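Local coordinates for protein PfVFT1 (Plasmodium falciparum, PDB 5JKQ) that is of unknown function but has the bi-lobed Venus flytrap architecture of solute-binding proteins and probably binds a small ligand between its lobes, at residues A[42-47]-A[89-94]; A[109-114]-A[144-149]. The protein carries 3 engineered substitutions. All blocks are in the same frame, centred on the assembly; numbering follows the deposited sequence.

Contact 1: residues A[42-47]-A[89-94]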
loop_
_atom_site.group_PDB
_atom_site.type_symbol
_atom_site.label_atom_id
_atom_site.label_comp_id
_atom_site.label_asym_id
_atom_site.label_seq_id
_atom_site.Cartn_x
_atom_site.Cartn_y
_atom_site.Cartn_z
ATOM N N VAL A 42 9.355 -4.030 10.280
ATOM C CA VAL A 42 8.190 -3.234 9.909
ATOM C C VAL A 42 6.920 -4.063 10.086
ATOM O O VAL A 42 6.942 -5.289 9.968
ATOM C CB VAL A 42 8.288 -2.715 8.456
ATOM C CG1 VAL A 42 9.373 -1.651 8.347
ATOM C CG2 VAL A 42 8.550 -3.854 7.479
ATOM N N ASP A 43 5.819 -3.380 10.382
ATOM C CA ASP A 43 4.575 -4.042 10.752
ATOM C C ASP A 43 3.642 -4.199 9.551
ATOM O O ASP A 43 2.553 -3.626 9.519
ATOM C CB ASP A 43 3.885 -3.251 11.869
ATOM C CG ASP A 43 2.790 -4.043 12.561
ATOM O OD1 ASP A 43 2.715 -5.275 12.363
ATOM O OD2 ASP A 43 2.010 -3.430 13.320
ATOM N N TYR A 44 4.080 -4.986 8.571
ATOM C CA TYR A 44 3.281 -5.261 7.382
ATOM C C TYR A 44 2.959 -6.745 7.271
ATOM O O TYR A 44 3.732 -7.592 7.718
ATOM C CB TYR A 44 4.012 -4.808 6.117
ATOM C CG TYR A 44 4.235 -3.317 6.012
ATOM C CD1 TYR A 44 3.165 -2.440 5.900
ATOM C CD2 TYR A 44 5.518 -2.791 5.996
ATOM C CE1 TYR A 44 3.368 -1.078 5.793
ATOM C CE2 TYR A 44 5.732 -1.434 5.889
ATOM C CZ TYR A 44 4.653 -0.579 5.787
ATOM O OH TYR A 44 4.864 0.776 5.682
ATOM N N SER A 45 1.814 -7.047 6.663
ATOM C CA SER A 45 1.443 -8.421 6.345
ATOM C C SER A 45 1.373 -8.594 4.831
ATOM O O SER A 45 1.000 -7.668 4.110
ATOM C CB SER A 45 0.104 -8.786 6.991
ATOM O OG SER A 45 -0.962 -8.055 6.411
ATOM N N VAL A 46 1.742 -9.779 4.355
ATOM C CA VAL A 46 1.710 -10.079 2.927
ATOM C C VAL A 46 0.332 -10.576 2.518
ATOM O O VAL A 46 -0.453 -11.009 3.362
ATOM C CB VAL A 46 2.765 -11.136 2.534
ATOM C CG1 VAL A 46 4.164 -10.577 2.727
ATOM C CG2 VAL A 46 2.569 -12.433 3.326
ATOM N N ILE A 47 0.048 -10.511 1.220
ATOM C CA ILE A 47 -1.236 -10.959 0.690
ATOM C C ILE A 47 -1.519 -12.383 1.169
ATOM O O ILE A 47 -0.647 -13.253 1.136
ATOM C CB ILE A 47 -1.274 -10.881 -0.860
ATOM C CG1 ILE A 47 -2.603 -11.422 -1.394
ATOM C CG2 ILE A 47 -0.102 -11.638 -1.481
ATOM C CD1 ILE A 47 -3.135 -10.655 -2.595
ATOM N N GLY A 89 12.050 7.108 7.094
ATOM C CA GLY A 89 13.055 6.400 7.862
ATOM C C GLY A 89 13.317 5.013 7.314
ATOM O O GLY A 89 13.583 4.845 6.124
ATOM N N ILE A 90 13.240 4.016 8.188
ATOM C CA ILE A 90 13.529 2.641 7.802
ATOM C C ILE A 90 12.444 2.110 6.867
ATOM O O ILE A 90 12.691 1.223 6.049
ATOM C CB ILE A 90 13.651 1.723 9.042
ATOM C CG1 ILE A 90 14.342 0.403 8.677
ATOM C CG2 ILE A 90 12.277 1.476 9.690
ATOM C CD1 ILE A 90 15.808 0.552 8.281
ATOM N N ILE A 91 11.245 2.667 6.991
ATOM C CA ILE A 91 10.120 2.284 6.148
ATOM C C ILE A 91 10.410 2.600 4.683
ATOM O O ILE A 91 9.916 1.921 3.782
ATOM C CB ILE A 91 8.827 2.999 6.612
ATOM C CG1 ILE A 91 8.270 2.281 7.840
ATOM C CG2 ILE A 91 7.763 3.029 5.512
ATOM C CD1 ILE A 91 7.219 3.064 8.586
ATOM N N GLY A 92 11.221 3.627 4.451
ATOM C CA GLY A 92 11.591 4.011 3.103
ATOM C C GLY A 92 12.037 5.456 3.006
ATOM O O GLY A 92 11.274 6.371 3.316
ATOM N N ASN A 93 13.277 5.654 2.570
ATOM C CA ASN A 93 13.850 6.985 2.413
ATOM C C ASN A 93 14.140 7.292 0.947
ATOM O O ASN A 93 15.016 6.677 0.337
ATOM C CB ASN A 93 15.129 7.108 3.243
ATOM C CG ASN A 93 15.653 8.528 3.304
ATOM O OD1 ASN A 93 15.068 9.446 2.728
ATOM N ND2 ASN A 93 16.754 8.721 4.018
ATOM N N TYR A 94 13.402 8.254 0.396
ATOM C CA TYR A 94 13.519 8.620 -1.013
ATOM C C TYR A 94 14.160 9.995 -1.199
ATOM O O TYR A 94 14.073 10.584 -2.278
ATOM C CB TYR A 94 12.142 8.596 -1.680
ATOM C CG TYR A 94 11.511 7.223 -1.723
ATOM C CD1 TYR A 94 10.900 6.680 -0.600
ATOM C CD2 TYR A 94 11.524 6.469 -2.890
ATOM C CE1 TYR A 94 10.323 5.428 -0.636
ATOM C CE2 TYR A 94 10.948 5.215 -2.936
ATOM C CZ TYR A 94 10.350 4.700 -1.806
ATOM O OH TYR A 94 9.774 3.453 -1.848
#
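The phenol oxygen of Tyr44 rests against an aliphatic branch: Tyr44 OH lies 3.7 Å from Ile91 CG2, a plain van der Waals touch, while the same hydroxyl is hydrogen-bonded to the indole NE1 of Trp103. The polar end of the tyrosine is thus satisfied beside the contact. Ile91 uses both branches. Its CG2, anti to the backbone N, meets the hydroxyl, the two side chains running at about a right angle, whereas its CG1 stands 4.1 Å from Val42 CG1. Val42 reaches on to the neighbouring isoleucine more loosely, with CG1 4.5 Å from Ile90 CG2. The flanks are covered by Phe102, whose ring meets that of Tyr44 and which Val42 also touches, and by Ile37 of helix 32-39 against Val42. The backbones stay apart, 7.0 Å between Val42 CA and Ile91 CA. Both segments bend here: Gly92 N bonds Gly89 O at 3.1 Å, placing Ile90 and Ile91 at the corners of a beta turn. In the other segment, an inverse gamma turn at Asp43, closed by a weak Tyr44 N to Val42 O bond, comes just before the short strand 45-46, which pairs antiparallel with 175-184. The arrangement is two turns packed side chain to side chain near the surface of the bi-lobed Venus flytrap fold.

Contact 2: residues A[109-114]-A[144-149]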
loop_
_atom_site.group_PDB
_atom_site.type_symbol
_atom_site.label_atom_id
_atom_site.label_comp_id
_atom_site.label_asym_id
_atom_site.label_seq_id
_atom_site.Cartn_x
_atom_site.Cartn_y
_atom_site.Cartn_z
ATOM N N ILE A 109 13.768 -6.680 -4.646
ATOM C CA ILE A 109 13.702 -8.138 -4.642
ATOM C C ILE A 109 12.648 -8.646 -5.630
ATOM O O ILE A 109 12.774 -9.750 -6.159
ATOM C CB ILE A 109 13.407 -8.699 -3.232
ATOM C CG1 ILE A 109 12.093 -8.134 -2.682
ATOM C CG2 ILE A 109 14.576 -8.395 -2.300
ATOM C CD1 ILE A 109 11.639 -8.781 -1.393
ATOM N N ILE A 110 11.621 -7.843 -5.889
ATOM C CA ILE A 110 10.606 -8.224 -6.867
ATOM C C ILE A 110 11.245 -8.306 -8.247
ATOM O O ILE A 110 11.028 -9.272 -8.976
ATOM C CB ILE A 110 9.415 -7.235 -6.877
ATOM C CG1 ILE A 110 8.511 -7.510 -5.675
ATOM C CG2 ILE A 110 8.591 -7.361 -8.172
ATOM C CD1 ILE A 110 7.410 -6.482 -5.469
ATOM N N TRP A 111 12.046 -7.302 -8.591
ATOM C CA TRP A 111 12.671 -7.245 -9.908
ATOM C C TRP A 111 13.931 -8.102 -9.989
ATOM O O TRP A 111 14.339 -8.502 -11.079
ATOM C CB TRP A 111 12.983 -5.796 -10.283
ATOM C CG TRP A 111 11.773 -5.102 -10.821
ATOM C CD1 TRP A 111 10.990 -4.192 -10.174
ATOM C CD2 TRP A 111 11.185 -5.292 -12.112
ATOM N NE1 TRP A 111 9.956 -3.794 -10.989
ATOM C CE2 TRP A 111 10.055 -4.456 -12.184
ATOM C CE3 TRP A 111 11.509 -6.084 -13.218
ATOM C CZ2 TRP A 111 9.247 -4.389 -13.318
ATOM C CZ3 TRP A 111 10.706 -6.015 -14.343
ATOM C CH2 TRP A 111 9.589 -5.174 -14.383
ATOM N N GLU A 112 14.541 -8.389 -8.843
ATOM C CA GLU A 112 15.618 -9.372 -8.794
ATOM C C GLU A 112 15.054 -10.745 -9.138
ATOM O O GLU A 112 15.670 -11.518 -9.872
ATOM C CB GLU A 112 16.283 -9.392 -7.416
ATOM C CG GLU A 112 17.254 -8.241 -7.181
ATOM C CD GLU A 112 17.667 -8.095 -5.726
ATOM O OE1 GLU A 112 17.329 -8.978 -4.909
ATOM O OE2 GLU A 112 18.335 -7.090 -5.398
ATOM N N THR A 113 13.869 -11.031 -8.604
ATOM C CA THR A 113 13.180 -12.288 -8.861
ATOM C C THR A 113 12.741 -12.364 -10.321
ATOM O O THR A 113 12.877 -13.404 -10.967
ATOM C CB THR A 113 11.951 -12.448 -7.938
ATOM O OG1 THR A 113 12.361 -12.357 -6.568
ATOM C CG2 THR A 113 11.262 -13.786 -8.168
ATOM N N ILE A 114 12.217 -11.257 -10.836
ATOM C CA ILE A 114 11.797 -11.183 -12.230
ATOM C C ILE A 114 13.003 -11.375 -13.144
ATOM O O ILE A 114 12.925 -12.080 -14.152
ATOM C CB ILE A 114 11.102 -9.835 -12.538
ATOM C CG1 ILE A 114 9.733 -9.792 -11.858
ATOM C CG2 ILE A 114 10.922 -9.626 -14.045
ATOM C CD1 ILE A 114 9.142 -8.402 -11.737
ATOM N N ILE A 144 6.996 6.680 -16.763
ATOM C CA ILE A 144 7.362 5.541 -15.933
ATOM C C ILE A 144 6.548 4.317 -16.333
ATOM O O ILE A 144 5.458 4.442 -16.892
ATOM C CB ILE A 144 7.138 5.840 -14.434
ATOM C CG1 ILE A 144 5.732 6.414 -14.219
ATOM C CG2 ILE A 144 8.206 6.800 -13.928
ATOM C CD1 ILE A 144 5.358 6.659 -12.769
ATOM N N HIS A 145 7.088 3.135 -16.054
ATOM C CA HIS A 145 6.369 1.889 -16.283
ATOM C C HIS A 145 5.498 1.546 -15.077
ATOM O O HIS A 145 4.492 0.846 -15.202
ATOM C CB HIS A 145 7.350 0.747 -16.559
ATOM C CG HIS A 145 8.291 1.017 -17.692
ATOM N ND1 HIS A 145 9.648 0.794 -17.599
ATOM C CD2 HIS A 145 8.070 1.482 -18.945
ATOM C CE1 HIS A 145 10.224 1.115 -18.743
ATOM N NE2 HIS A 145 9.288 1.534 -19.577
HETATM N N MSE A 146 5.889 2.064 -13.914
HETATM C CA MSE A 146 5.303 1.666 -12.639
HETATM C C MSE A 146 5.355 2.747 -11.581
HETATM O O MSE A 146 6.262 3.577 -11.575
HETATM C CB MSE A 146 6.043 0.463 -12.071
HETATM C CG MSE A 146 5.611 -0.870 -12.567
HETATM SE SE MSE A 146 6.682 -2.198 -11.641
HETATM C CE MSE A 146 5.557 -2.434 -10.071
ATOM N N THR A 147 4.405 2.693 -10.656
ATOM C CA THR A 147 4.529 3.411 -9.398
ATOM C C THR A 147 5.225 2.492 -8.404
ATOM O O THR A 147 5.312 1.282 -8.624
ATOM C CB THR A 147 3.165 3.842 -8.829
ATOM O OG1 THR A 147 2.435 2.683 -8.405
ATOM C CG2 THR A 147 2.360 4.609 -9.869
ATOM N N ASP A 148 5.725 3.063 -7.315
ATOM C CA ASP A 148 6.253 2.268 -6.216
ATOM C C ASP A 148 5.110 1.447 -5.616
ATOM O O ASP A 148 3.941 1.722 -5.879
ATOM C CB ASP A 148 6.897 3.170 -5.160
ATOM C CG ASP A 148 7.779 2.404 -4.197
ATOM O OD1 ASP A 148 7.238 1.637 -3.373
ATOM O OD2 ASP A 148 9.016 2.579 -4.255
ATOM N N ASN A 149 5.444 0.441 -4.813
ATOM C CA ASN A 149 4.425 -0.431 -4.233
ATOM C C ASN A 149 3.725 0.163 -3.010
ATOM O O ASN A 149 2.684 -0.343 -2.593
ATOM C CB ASN A 149 5.037 -1.779 -3.836
ATOM C CG ASN A 149 5.657 -2.510 -5.009
ATOM O OD1 ASN A 149 4.955 -2.986 -5.901
ATOM N ND2 ASN A 149 6.982 -2.621 -5.005
#
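Trp111 and selenomethionine Met146 form an edge-on Met-aromatic contact that packs helix 102-118, the connection of a beta-alpha-beta unit between parallel strands 77-83 and 126-132, against strand 146-147 at the edge of the same sheet. This is the tight part. The two side chains lie alongside, pointing oppositely, and SE of Met146 sits near the indole plane, 85° off the ring normal and 4.8 Å from the five-membered-ring centroid. It touches the rim at two places, 3.7 Å from Trp111 NE1 and 3.8 Å from Trp111 CZ2. CD1 of Ile114 sits over one indole face, off centre, 3.6 Å from its plane. A bend in the Met146 chain (chi3 88°) turns CE toward the side where Asn149 lies. There the packing is slacker, a single end-on touch: Ile110 CD1 is 3.9 Å from Asn149 ND2. Yet this flank is no solvent edge, for all four touching residues are buried, with Leu27 of helix 14-29 against Ile110 and Tyr20 OH hydrogen-bonded to Asn149 OD1. The indole N-H fares differently: Trp111 NE1, buried beside selenium, has no hydrogen-bonding partner in the model.

In the fold
Both segments of contact 1 precede those of contact 2 in the sequence, and the contact centres are 15 Å apart. They meet directly where Tyr94 OH approaches Asp148 OD2 at 2.7 Å, a probable hydrogen bond; the same carboxylate oxygen is also bonded to Tyr129 OH. Helix 102-118 gives a second link, since Trp103 near its start packs on Ile91 of contact 1 and on Asn149 of contact 2. Contact 1 is the shallow one, with no buried residue among those that touch, although its centre is 10 Å from that of the chain, against 14 Å for the buried contact 2. No ligand site is established for the protein, so neither contact can be assigned to one.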